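Long-range contacts in hypothetical membrane protein (Corynebacterium glutamicum, PDB 6JS9), which binds heme through its N-terminal HtaA domain and probably passes it along the heme uptake machinery of the bacterium: residues F17-F21 / F163-Y167; F47-R52 / V66-V72; D86-I92 / V104-R110; D145-G151 / T176-I182. All coordinates share one frame; numbering follows the deposited sequence.

Contact 1 of 4, residues F17-F21 / F163-Y167; sequences FRQSF and FGGFY. With HEM (protoporphyrin IX containing Fe), chain C.
Phe-17 and Phe-163 meet ring over ring in an offset stack, with centroids 4.4 Å apart and planes at 22°; the CZ end of Phe-17 lies over the centre of the Phe-163 ring. The same Phe-163 ring turns its edge to the face of Phe-21, planes at 90°, so the three phenylalanines form an aromatic cluster, against which Leu-131 of strand 129-136 packs. Phe-17, its CG anti to the backbone N, comes from the direction opposite to Phe-163.

A second group of contacts is built on a flat cation. Tyr-167 CE1 sits over one face of the Arg-18 guanidinium, 3.5 Å from Arg-18 CZ, the two planes 30° apart. The in-plane bond from Arg-18 NE to Ser-20 OG, 2.8 Å, and the salt bridge from NH1 to Glu-171 limit how the guanidinium can turn.

The hydrogen bonds converge on the heme propionate. Tyr-167 OH donates to HEM O1A at 2.5 Å; Ser-20 OG also donates to it, but the modelled length is very short and doubtful. Phe-166 lays one ring face over pyrrole nitrogen NA, and Phe-21 lies beside Tyr-24, the axial ligand of the heme iron. Two hydroxyl donors, one oriented by Arg-18 NE, would probably favour an ionised propionate and hold one edge of the heme by hydrogen bonds.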
# COMPACT_ATOMS: atom_id res chain seq x y z
N PHE A 17 4.73 2.55 -2.01
CA PHE A 17 4.49 1.52 -3.03
C PHE A 17 5.76 1.18 -3.79
O PHE A 17 6.38 0.14 -3.54
CB PHE A 17 3.37 1.95 -3.98
CG PHE A 17 3.09 0.96 -5.09
CD1 PHE A 17 2.72 -0.35 -4.79
CD2 PHE A 17 3.17 1.34 -6.42
CE1 PHE A 17 2.46 -1.28 -5.81
CE2 PHE A 17 2.89 0.42 -7.44
CZ PHE A 17 2.54 -0.90 -7.12
N ARG A 18 6.18 2.05 -4.72
CA ARG A 18 7.36 1.77 -5.53
C ARG A 18 7.86 3.06 -6.17
O ARG A 18 7.12 3.70 -6.92
CB ARG A 18 7.06 0.73 -6.61
CG ARG A 18 8.19 0.57 -7.58
CD ARG A 18 8.29 -0.83 -8.12
NE ARG A 18 9.17 -0.83 -9.28
CZ ARG A 18 9.65 -1.92 -9.86
NH1 ARG A 18 9.33 -3.11 -9.38
NH2 ARG A 18 10.43 -1.80 -10.93
N GLN A 19 9.12 3.42 -5.90
CA GLN A 19 9.60 4.73 -6.32
C GLN A 19 9.50 4.90 -7.84
O GLN A 19 9.15 5.99 -8.32
CB GLN A 19 11.03 4.97 -5.86
CG GLN A 19 11.46 6.42 -6.05
CD GLN A 19 12.87 6.67 -5.57
OE1 GLN A 19 13.71 5.78 -5.59
NE2 GLN A 19 13.13 7.90 -5.13
N SER A 20 9.80 3.85 -8.60
CA SER A 20 9.73 3.99 -10.06
C SER A 20 8.31 4.28 -10.52
O SER A 20 8.12 4.97 -11.53
CB SER A 20 10.25 2.73 -10.75
OG SER A 20 9.34 1.65 -10.60
N PHE A 21 7.31 3.77 -9.81
CA PHE A 21 5.93 4.11 -10.16
C PHE A 21 5.63 5.57 -9.83
O PHE A 21 5.02 6.28 -10.65
CB PHE A 21 4.95 3.19 -9.45
CG PHE A 21 3.54 3.38 -9.89
CD1 PHE A 21 3.16 3.05 -11.19
CD2 PHE A 21 2.59 3.90 -9.03
CE1 PHE A 21 1.87 3.23 -11.61
CE2 PHE A 21 1.29 4.07 -9.44
CZ PHE A 21 0.93 3.74 -10.74
N PHE A 163 -2.04 -3.48 -11.51
CA PHE A 163 -1.25 -2.38 -12.03
C PHE A 163 -0.87 -2.61 -13.49
O PHE A 163 0.25 -2.33 -13.91
CB PHE A 163 -0.03 -2.14 -11.15
CG PHE A 163 -0.36 -1.38 -9.89
CD1 PHE A 163 -0.84 -2.05 -8.76
CD2 PHE A 163 -0.20 -0.00 -9.83
CE1 PHE A 163 -1.16 -1.35 -7.59
CE2 PHE A 163 -0.51 0.70 -8.68
CZ PHE A 163 -0.99 0.03 -7.55
N GLY A 164 -1.81 -3.16 -14.27
CA GLY A 164 -1.69 -3.21 -15.72
C GLY A 164 -0.79 -4.29 -16.28
O GLY A 164 -0.56 -4.31 -17.50
N GLY A 165 -0.28 -5.18 -15.44
CA GLY A 165 0.59 -6.24 -15.92
C GLY A 165 1.97 -5.79 -16.34
O GLY A 165 2.68 -6.54 -17.01
N PHE A 166 2.37 -4.56 -15.98
CA PHE A 166 3.70 -4.06 -16.33
C PHE A 166 4.78 -4.66 -15.44
O PHE A 166 5.90 -4.88 -15.90
CB PHE A 166 3.72 -2.53 -16.24
CG PHE A 166 2.87 -1.85 -17.30
CD1 PHE A 166 1.49 -1.74 -17.15
CD2 PHE A 166 3.46 -1.32 -18.44
CE1 PHE A 166 0.71 -1.11 -18.13
CE2 PHE A 166 2.69 -0.69 -19.42
CZ PHE A 166 1.32 -0.59 -19.26
N TYR A 167 4.46 -4.91 -14.17
CA TYR A 167 5.35 -5.63 -13.28
C TYR A 167 5.09 -7.12 -13.38
O TYR A 167 3.98 -7.55 -13.67
CB TYR A 167 5.14 -5.19 -11.83
CG TYR A 167 5.36 -3.72 -11.56
CD1 TYR A 167 6.52 -3.07 -12.00
CD2 TYR A 167 4.42 -2.98 -10.87
CE1 TYR A 167 6.72 -1.72 -11.74
CE2 TYR A 167 4.61 -1.63 -10.61
CZ TYR A 167 5.76 -1.01 -11.04
OH TYR A 167 5.95 0.34 -10.75
CHA HEM C . 4.87 1.86 -17.44
CHB HEM C . 0.61 1.02 -15.25
CHC HEM C . -1.82 3.06 -18.93
CHD HEM C . 2.39 3.48 -21.32
C1A HEM C . 3.93 1.47 -16.50
C2A HEM C . 4.20 0.90 -15.20
C3A HEM C . 3.04 0.67 -14.58
C4A HEM C . 1.97 1.09 -15.48
CMA HEM C . 2.89 0.05 -13.16
CAA HEM C . 5.61 0.64 -14.65
CBA HEM C . 6.25 1.96 -14.24
CGA HEM C . 7.57 1.68 -13.59
O1A HEM C . 7.59 1.42 -12.35
O2A HEM C . 8.59 1.70 -14.32
C1B HEM C . -0.40 1.49 -16.05
C2B HEM C . -1.82 1.38 -15.75
C3B HEM C . -2.51 1.94 -16.76
C4B HEM C . -1.54 2.43 -17.74
CMB HEM C . -2.36 0.72 -14.44
CAB HEM C . -4.04 2.13 -16.98
CBB HEM C . -4.99 1.73 -16.13
C1C HEM C . -0.90 3.35 -19.93
C2C HEM C . -1.18 3.96 -21.21
C3C HEM C . -0.02 4.08 -21.87
C4C HEM C . 1.04 3.55 -21.02
CMC HEM C . -2.61 4.37 -21.64
CAC HEM C . 0.25 4.67 -23.29
CBC HEM C . -0.70 5.13 -24.09
C1D HEM C . 3.43 3.10 -20.49
C2D HEM C . 4.86 3.16 -20.80
C3D HEM C . 5.54 2.70 -19.72
C4D HEM C . 4.57 2.35 -18.70
CMD HEM C . 5.48 3.65 -22.12
CAD HEM C . 7.07 2.59 -19.55
CBD HEM C . 7.51 3.95 -18.99
CGD HEM C . 9.00 4.01 -18.73
O1D HEM C . 9.51 5.15 -18.63
O2D HEM C . 9.68 2.96 -18.61
NA HEM C . 2.56 1.58 -16.62
NB HEM C . -0.28 2.13 -17.28
NC HEM C . 0.46 3.13 -19.85
ND HEM C . 3.31 2.61 -19.20
FE HEM C . 1.54 2.65 -18.11

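Contact 2 of 4, residues F47-R52 / V66-V72; sequences FAFTPR and VEFNGSV
Phe-49 fills the close-packed side of this contact: its ring comes edge-on to segment 66-72, with Asn-69 O, Gly-70 CA and Val-72 CG2 all near the ring plane. Its CB lies 3.4 Å from Asn-69 O, and CZ reaches Val-72 CG2 at 3.7 Å, the two side chains crossing at about a right angle. Gly-70, lacking a side chain, lets Phe-49 CD1 approach its CA to 3.9 Å. Val-72 divides its methyls: CG1, anti to the backbone N, meets Phe-47 CE2 while CG2 takes Phe-49. Ile-92 of the next strand also touches Phe-49.

The segments belong to the beta hairpin of strands 48-58 and 63-79, both interrupted by a bulge or short loop. Pro-51 and Phe-68 make one antiparallel non-hydrogen-bonded pair, their CA atoms 4.3 Å apart and their side chains diverging. It is bracketed by Asn-69 N to Thr-50 O at 2.7 Å and Arg-52 N to Glu-67 O at 2.8 Å, the latter nearly straight at 173°.

The polar side is looser. Arg-52 NE donates in its guanidinium plane to Asn-69 OD1 at 3.1 Å, but arrives 48° above the amide carbonyl plane. Asn-69 ND2 makes a weak bond to Thr-50 OG1, and the Arg-52 NH1 to Glu-67 OE1 salt bridge is long, 3.9 Å, all among partly exposed residues.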
# COMPACT_ATOMS: atom_id res chain seq x y z
N PHE A 47 5.27 7.26 1.92
CA PHE A 47 3.98 7.65 2.48
C PHE A 47 3.74 7.05 3.86
O PHE A 47 3.89 5.85 4.06
CB PHE A 47 2.87 7.22 1.52
CG PHE A 47 3.03 7.78 0.13
CD1 PHE A 47 3.74 8.95 -0.08
CD2 PHE A 47 2.46 7.13 -0.95
CE1 PHE A 47 3.90 9.47 -1.36
CE2 PHE A 47 2.61 7.65 -2.23
CZ PHE A 47 3.33 8.83 -2.42
N ALA A 48 3.35 7.91 4.80
CA ALA A 48 3.19 7.55 6.21
C ALA A 48 1.71 7.38 6.55
O ALA A 48 0.92 8.32 6.39
CB ALA A 48 3.83 8.62 7.10
N PHE A 49 1.35 6.19 7.01
CA PHE A 49 -0.01 5.85 7.42
C PHE A 49 -0.05 5.56 8.91
O PHE A 49 0.71 4.71 9.40
CB PHE A 49 -0.53 4.64 6.63
CG PHE A 49 -0.38 4.78 5.13
CD1 PHE A 49 -1.37 5.40 4.36
CD2 PHE A 49 0.76 4.31 4.49
CE1 PHE A 49 -1.24 5.53 2.97
CE2 PHE A 49 0.89 4.44 3.09
CZ PHE A 49 -0.11 5.05 2.34
N THR A 50 -0.98 6.25 9.66
CA THR A 50 -1.09 6.06 11.10
C THR A 50 -2.05 4.92 11.43
O THR A 50 -3.02 4.69 10.70
CB THR A 50 -1.57 7.34 11.77
OG1 THR A 50 -2.89 7.65 11.30
CG2 THR A 50 -0.63 8.49 11.44
N PRO A 51 -1.83 4.20 12.54
CA PRO A 51 -2.75 3.11 12.92
C PRO A 51 -4.12 3.66 13.32
O PRO A 51 -4.22 4.68 14.01
CB PRO A 51 -2.06 2.44 14.12
CG PRO A 51 -0.71 3.09 14.24
CD PRO A 51 -0.76 4.40 13.54
N ARG A 52 -5.17 2.96 12.91
CA ARG A 52 -6.53 3.40 13.21
C ARG A 52 -6.95 2.99 14.62
O ARG A 52 -6.71 1.86 15.05
CB ARG A 52 -7.48 2.81 12.18
CG ARG A 52 -8.61 3.72 11.78
CD ARG A 52 -9.45 3.05 10.73
NE ARG A 52 -9.20 3.56 9.39
CZ ARG A 52 -9.55 2.91 8.28
NH1 ARG A 52 -10.14 1.73 8.39
NH2 ARG A 52 -9.31 3.42 7.08
N VAL A 66 -3.18 -4.86 11.69
CA VAL A 66 -3.31 -3.45 12.05
C VAL A 66 -3.88 -2.70 10.85
O VAL A 66 -3.31 -2.73 9.75
CB VAL A 66 -1.97 -2.84 12.49
CG1 VAL A 66 -2.16 -1.38 12.86
CG2 VAL A 66 -1.41 -3.62 13.66
N GLU A 67 -5.02 -2.03 11.06
CA GLU A 67 -5.63 -1.19 10.04
C GLU A 67 -5.10 0.23 10.19
O GLU A 67 -4.89 0.71 11.31
CB GLU A 67 -7.15 -1.20 10.18
CG GLU A 67 -7.77 -2.57 9.94
CD GLU A 67 -9.28 -2.54 10.09
OE1 GLU A 67 -9.82 -1.51 10.57
OE2 GLU A 67 -9.92 -3.54 9.71
N PHE A 68 -4.89 0.90 9.06
CA PHE A 68 -4.27 2.22 9.01
C PHE A 68 -5.21 3.26 8.42
O PHE A 68 -6.10 2.93 7.62
CB PHE A 68 -2.98 2.18 8.17
CG PHE A 68 -1.87 1.41 8.82
CD1 PHE A 68 -1.76 0.04 8.64
CD2 PHE A 68 -0.94 2.06 9.63
CE1 PHE A 68 -0.75 -0.69 9.26
CE2 PHE A 68 0.08 1.34 10.25
CZ PHE A 68 0.17 -0.03 10.06
N ASN A 69 -5.02 4.51 8.83
CA ASN A 69 -5.66 5.64 8.17
C ASN A 69 -4.86 6.03 6.94
O ASN A 69 -3.63 6.05 6.97
CB ASN A 69 -5.72 6.84 9.11
CG ASN A 69 -6.71 6.64 10.23
OD1 ASN A 69 -7.88 6.32 9.98
ND2 ASN A 69 -6.24 6.80 11.46
N GLY A 70 -5.57 6.37 5.88
CA GLY A 70 -4.95 7.01 4.73
C GLY A 70 -5.38 6.42 3.41
O GLY A 70 -5.87 5.29 3.33
N SER A 71 -5.19 7.20 2.35
CA SER A 71 -5.44 6.73 0.98
C SER A 71 -4.43 7.38 0.05
O SER A 71 -3.85 8.42 0.37
CB SER A 71 -6.86 7.05 0.52
OG SER A 71 -7.06 8.45 0.47
N VAL A 72 -4.21 6.75 -1.11
CA VAL A 72 -3.32 7.26 -2.15
C VAL A 72 -4.08 7.22 -3.46
O VAL A 72 -4.63 6.17 -3.82
CB VAL A 72 -2.03 6.43 -2.30
CG1 VAL A 72 -1.05 7.16 -3.20
CG2 VAL A 72 -1.42 6.12 -0.93

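Contact 3 of 4, residues D86-I92 / V104-R110; sequences DTTMSDI and VVDLVAR
The beta hairpin of strands 82-97 and 100-110 supplies this contact, its strands antiparallel with axes 4.6 Å apart at closest approach. Thr-88 pairs with Val-108 and Ser-90 with Asp-106 through double hydrogen bonds, the shortest being Asp-106 N to Ser-90 O at 2.7 Å.

The face carrying Thr-87, Met-89, Leu-107 and Ala-109 is largely apolar. Met-89 and Leu-107 lie side by side, Met-89 CB 3.9 Å from Leu-107 CD2, and Met-89 CG, anti to the backbone N (chi1 175°), reaches Val-105 CG1 at 3.7 Å. Water 1 joins the Thr-87 hydroxyl to Asp-86 N and Arg-110 O.

At the corner at Asp-91, its OD2 comes within 2.9 Å of Asp-106 OD2, the carboxylate planes 60° apart. So close an approach would probably raise the proton affinity of one carboxylate. Asp-106 OD1 accepts from Asp-128 N and from water 2, which also donates to Asp-91 O. Asp-86 is held by His-73 and Tyr-123, while Arg-110, a heme-pocket residue, sends NH2 to Gly-121 O and makes a cation-pi contact with Tyr-123.

Strand 63-79 pairs along the far edge of 86-92, strands 123-127 and 129-136 along that of 104-110, and Phe-163, from the loop after helix 157-162, covers Met-89.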
# COMPACT_ATOMS: atom_id res chain seq x y z
N ASP A 86 -6.27 5.76 -13.44
CA ASP A 86 -6.97 6.36 -12.30
C ASP A 86 -7.14 5.27 -11.24
O ASP A 86 -8.13 4.54 -11.25
CB ASP A 86 -8.31 6.95 -12.74
CG ASP A 86 -9.01 7.76 -11.65
OD1 ASP A 86 -8.75 7.53 -10.46
OD2 ASP A 86 -9.84 8.63 -11.99
N THR A 87 -6.17 5.19 -10.32
CA THR A 87 -6.11 4.16 -9.29
C THR A 87 -6.10 4.80 -7.91
O THR A 87 -5.28 5.68 -7.63
CB THR A 87 -4.87 3.28 -9.41
OG1 THR A 87 -4.87 2.63 -10.68
CG2 THR A 87 -4.83 2.23 -8.28
N THR A 88 -7.02 4.35 -7.06
CA THR A 88 -7.12 4.80 -5.68
C THR A 88 -6.91 3.61 -4.75
O THR A 88 -7.58 2.58 -4.88
CB THR A 88 -8.48 5.45 -5.39
OG1 THR A 88 -8.61 6.62 -6.20
CG2 THR A 88 -8.59 5.84 -3.91
N MET A 89 -5.96 3.76 -3.83
CA MET A 89 -5.61 2.74 -2.86
C MET A 89 -6.04 3.22 -1.48
O MET A 89 -5.66 4.32 -1.07
CB MET A 89 -4.11 2.50 -2.91
CG MET A 89 -3.58 1.55 -1.89
SD MET A 89 -1.80 1.42 -2.14
CE MET A 89 -1.76 1.06 -3.89
N SER A 90 -6.85 2.41 -0.79
CA SER A 90 -7.34 2.77 0.55
C SER A 90 -7.47 1.52 1.42
O SER A 90 -7.19 0.40 0.98
CB SER A 90 -8.69 3.49 0.47
OG SER A 90 -9.70 2.61 0.03
N ASP A 91 -7.93 1.73 2.66
CA ASP A 91 -8.12 0.66 3.65
C ASP A 91 -6.87 -0.22 3.73
O ASP A 91 -6.92 -1.44 3.59
CB ASP A 91 -9.37 -0.16 3.33
CG ASP A 91 -10.64 0.66 3.44
OD1 ASP A 91 -10.99 1.11 4.56
OD2 ASP A 91 -11.27 0.88 2.38
N ILE A 92 -5.74 0.43 3.94
CA ILE A 92 -4.46 -0.25 4.04
C ILE A 92 -4.41 -1.01 5.37
O ILE A 92 -4.75 -0.46 6.43
CB ILE A 92 -3.32 0.77 3.90
CG1 ILE A 92 -3.31 1.34 2.48
CG2 ILE A 92 -1.97 0.16 4.28
CD1 ILE A 92 -3.31 2.84 2.42
N VAL A 104 -2.30 -5.34 2.68
CA VAL A 104 -3.62 -5.53 2.08
C VAL A 104 -4.25 -4.17 1.85
O VAL A 104 -4.15 -3.28 2.71
CB VAL A 104 -4.50 -6.40 2.99
CG1 VAL A 104 -5.86 -6.65 2.36
CG2 VAL A 104 -3.78 -7.71 3.26
N VAL A 105 -4.88 -3.99 0.68
CA VAL A 105 -5.48 -2.72 0.31
C VAL A 105 -6.83 -2.97 -0.36
O VAL A 105 -7.12 -4.07 -0.85
CB VAL A 105 -4.60 -1.88 -0.65
CG1 VAL A 105 -3.23 -1.59 -0.03
CG2 VAL A 105 -4.46 -2.56 -1.98
N ASP A 106 -7.65 -1.93 -0.37
CA ASP A 106 -8.79 -1.84 -1.26
C ASP A 106 -8.36 -0.98 -2.44
O ASP A 106 -7.69 0.04 -2.27
CB ASP A 106 -10.01 -1.22 -0.57
CG ASP A 106 -10.68 -2.15 0.45
OD1 ASP A 106 -10.24 -3.31 0.62
OD2 ASP A 106 -11.66 -1.71 1.08
N LEU A 107 -8.74 -1.40 -3.64
CA LEU A 107 -8.37 -0.70 -4.86
C LEU A 107 -9.62 -0.32 -5.62
O LEU A 107 -10.56 -1.12 -5.75
CB LEU A 107 -7.47 -1.56 -5.76
CG LEU A 107 -5.99 -1.67 -5.39
CD1 LEU A 107 -5.28 -2.48 -6.45
CD2 LEU A 107 -5.35 -0.30 -5.27
N VAL A 108 -9.64 0.90 -6.13
CA VAL A 108 -10.61 1.34 -7.13
C VAL A 108 -9.79 1.86 -8.30
O VAL A 108 -9.12 2.90 -8.18
CB VAL A 108 -11.56 2.41 -6.58
CG1 VAL A 108 -12.48 2.91 -7.67
CG2 VAL A 108 -12.35 1.85 -5.39
N ALA A 109 -9.82 1.15 -9.42
CA ALA A 109 -8.82 1.37 -10.45
C ALA A 109 -9.41 1.11 -11.83
O ALA A 109 -10.09 0.10 -12.03
CB ALA A 109 -7.59 0.48 -10.24
N ARG A 110 -9.13 2.01 -12.77
CA ARG A 110 -9.46 1.73 -14.16
C ARG A 110 -8.68 0.51 -14.64
O ARG A 110 -7.48 0.38 -14.36
CB ARG A 110 -9.17 2.93 -15.05
CG ARG A 110 -10.15 4.07 -14.85
CD ARG A 110 -10.00 5.12 -15.92
NE ARG A 110 -10.70 6.35 -15.56
CZ ARG A 110 -11.98 6.57 -15.84
NH1 ARG A 110 -12.55 7.72 -15.48
NH2 ARG A 110 -12.69 5.65 -16.47
O HOH W 1 -6.14 2.80 -13.38
O HOH W 2 -8.13 -3.63 2.78

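Contact 4 of 4, residues D145-G151 / T176-I182; sequences DSIDLSG and TGGSLTI
Asp-148 OD1 is gripped by two donors of Ser-150: the hydroxyl OG at 2.8 Å, on the syn lone pair, and the backbone N at 2.9 Å, from 50° above the carboxylate plane. The second bond makes an Asx turn. Across the contact the same OD1 stands 3.2 Å from Gly-178 O, two acceptors with no bond between them.

Past the turn, Thr-176 takes over. Its OG1, set between the backbone N and carbonyl carbon (chi1 52°), donates to Leu-149 O at 2.7 Å, nearly in line with that carbonyl. Backbone bonds run along the pair: Gly-151 with Thr-176 in both directions, Leu-149 N to Gly-178 O, and Ile-147 N to Leu-180 O and Leu-180 N to Ile-147 O, both 2.9 Å. Gly-178, at positive phi, takes up backbone angles that suit glycine.

The apolar side chains lie on the other face. Leu-149 CD1 packs on Leu-180 CG at 3.8 Å, and Ile-147 CD1 meets Ile-182 CG1 at 4.1 Å; Met-94 and Phe-96 of strand 82-97 cover Leu-149.

The strands, with 163° between their directions, form an antiparallel pair interrupted at the Asx turn, and strands 7-9 and 11-14 flank 177-183 along its other edge, continuing the curled antiparallel sheet of the HtaA domain.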
# COMPACT_ATOMS: atom_id res chain seq x y z
N ASP A 145 6.56 -3.78 23.40
CA ASP A 145 6.09 -2.40 23.38
C ASP A 145 6.13 -1.78 21.99
O ASP A 145 5.55 -0.71 21.79
CB ASP A 145 6.91 -1.56 24.37
CG ASP A 145 6.79 -2.07 25.81
OD1 ASP A 145 5.74 -2.65 26.15
OD2 ASP A 145 7.75 -1.89 26.59
N SER A 146 6.77 -2.44 21.02
CA SER A 146 6.84 -1.87 19.68
C SER A 146 7.01 -2.97 18.65
O SER A 146 7.41 -4.09 18.96
CB SER A 146 7.99 -0.87 19.57
OG SER A 146 9.20 -1.48 19.95
N ILE A 147 6.68 -2.63 17.41
CA ILE A 147 6.87 -3.52 16.27
C ILE A 147 7.59 -2.73 15.18
O ILE A 147 7.10 -1.68 14.74
CB ILE A 147 5.54 -4.09 15.76
CG1 ILE A 147 4.96 -5.07 16.78
CG2 ILE A 147 5.73 -4.76 14.38
CD1 ILE A 147 3.52 -5.46 16.52
N ASP A 148 8.75 -3.22 14.76
CA ASP A 148 9.50 -2.60 13.68
C ASP A 148 8.92 -3.06 12.34
O ASP A 148 8.87 -4.26 12.06
CB ASP A 148 10.98 -2.98 13.81
CG ASP A 148 11.87 -2.24 12.82
OD1 ASP A 148 11.34 -1.54 11.94
OD2 ASP A 148 13.10 -2.38 12.93
N LEU A 149 8.45 -2.11 11.54
CA LEU A 149 7.82 -2.39 10.25
C LEU A 149 8.82 -2.48 9.11
O LEU A 149 8.41 -2.67 7.95
CB LEU A 149 6.77 -1.33 9.93
CG LEU A 149 5.61 -1.20 10.94
CD1 LEU A 149 4.66 -0.08 10.57
CD2 LEU A 149 4.84 -2.51 11.09
N SER A 150 10.12 -2.36 9.39
CA SER A 150 11.14 -2.36 8.34
C SER A 150 11.30 -3.75 7.72
O SER A 150 11.45 -4.75 8.43
CB SER A 150 12.47 -1.88 8.91
OG SER A 150 12.33 -0.59 9.47
N GLY A 151 11.29 -3.80 6.39
CA GLY A 151 11.47 -5.04 5.67
C GLY A 151 11.40 -4.82 4.17
O GLY A 151 11.18 -3.70 3.69
N THR A 176 9.38 -1.66 3.22
CA THR A 176 8.55 -1.02 4.23
C THR A 176 9.43 -0.43 5.32
O THR A 176 10.55 -0.89 5.56
CB THR A 176 7.54 -2.00 4.83
OG1 THR A 176 8.21 -3.18 5.27
CG2 THR A 176 6.47 -2.38 3.80
N GLY A 177 8.93 0.61 5.97
CA GLY A 177 9.65 1.28 7.03
C GLY A 177 8.71 1.76 8.11
O GLY A 177 7.48 1.72 7.97
N GLY A 178 9.31 2.21 9.20
CA GLY A 178 8.58 2.74 10.32
C GLY A 178 8.51 1.78 11.49
O GLY A 178 9.24 0.79 11.57
N SER A 179 7.59 2.08 12.40
CA SER A 179 7.42 1.28 13.61
C SER A 179 6.09 1.66 14.25
O SER A 179 5.59 2.77 14.06
CB SER A 179 8.56 1.51 14.60
OG SER A 179 8.42 2.75 15.26
N LEU A 180 5.55 0.73 15.03
CA LEU A 180 4.35 0.97 15.83
C LEU A 180 4.66 0.78 17.31
O LEU A 180 5.49 -0.05 17.69
CB LEU A 180 3.20 0.02 15.40
CG LEU A 180 2.79 -0.04 13.93
CD1 LEU A 180 1.78 -1.16 13.69
CD2 LEU A 180 2.24 1.30 13.43
N THR A 181 4.00 1.57 18.16
CA THR A 181 3.99 1.32 19.59
C THR A 181 2.68 0.63 19.96
O THR A 181 1.61 0.99 19.46
CB THR A 181 4.17 2.62 20.38
OG1 THR A 181 3.01 3.45 20.22
CG2 THR A 181 5.37 3.41 19.86
N ILE A 182 2.78 -0.41 20.79
CA ILE A 182 1.64 -1.22 21.19
C ILE A 182 1.43 -1.03 22.68
O ILE A 182 2.40 -0.98 23.44
CB ILE A 182 1.86 -2.71 20.88
CG1 ILE A 182 2.40 -2.89 19.45
CG2 ILE A 182 0.58 -3.51 21.13
CD1 ILE A 182 1.50 -2.34 18.36

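Three of the four contacts are pairings within one curled antiparallel sheet, and contact 1 lies beside it, where the heme binds. Along the chain contacts 2, 3 and 4 follow in series; contact 1 spans contacts 2 and 3 and interleaves with contact 4. Strands 63-79 and 82-97 are neighbours, so contacts 2 and 3, with centres about 13 Å apart, are joined by a probable hydrogen bond from Met-89 N to Val-72 O, 2.8 Å. Leu-180 ties contact 4 to Pro-51 and Phe-68. Contact 1 touches contact 3 through Phe-163 and Met-89, but lies about 25 Å, centre to centre, from contact 4. Heme binding therefore occupies one end, with the sheet continuing to the other.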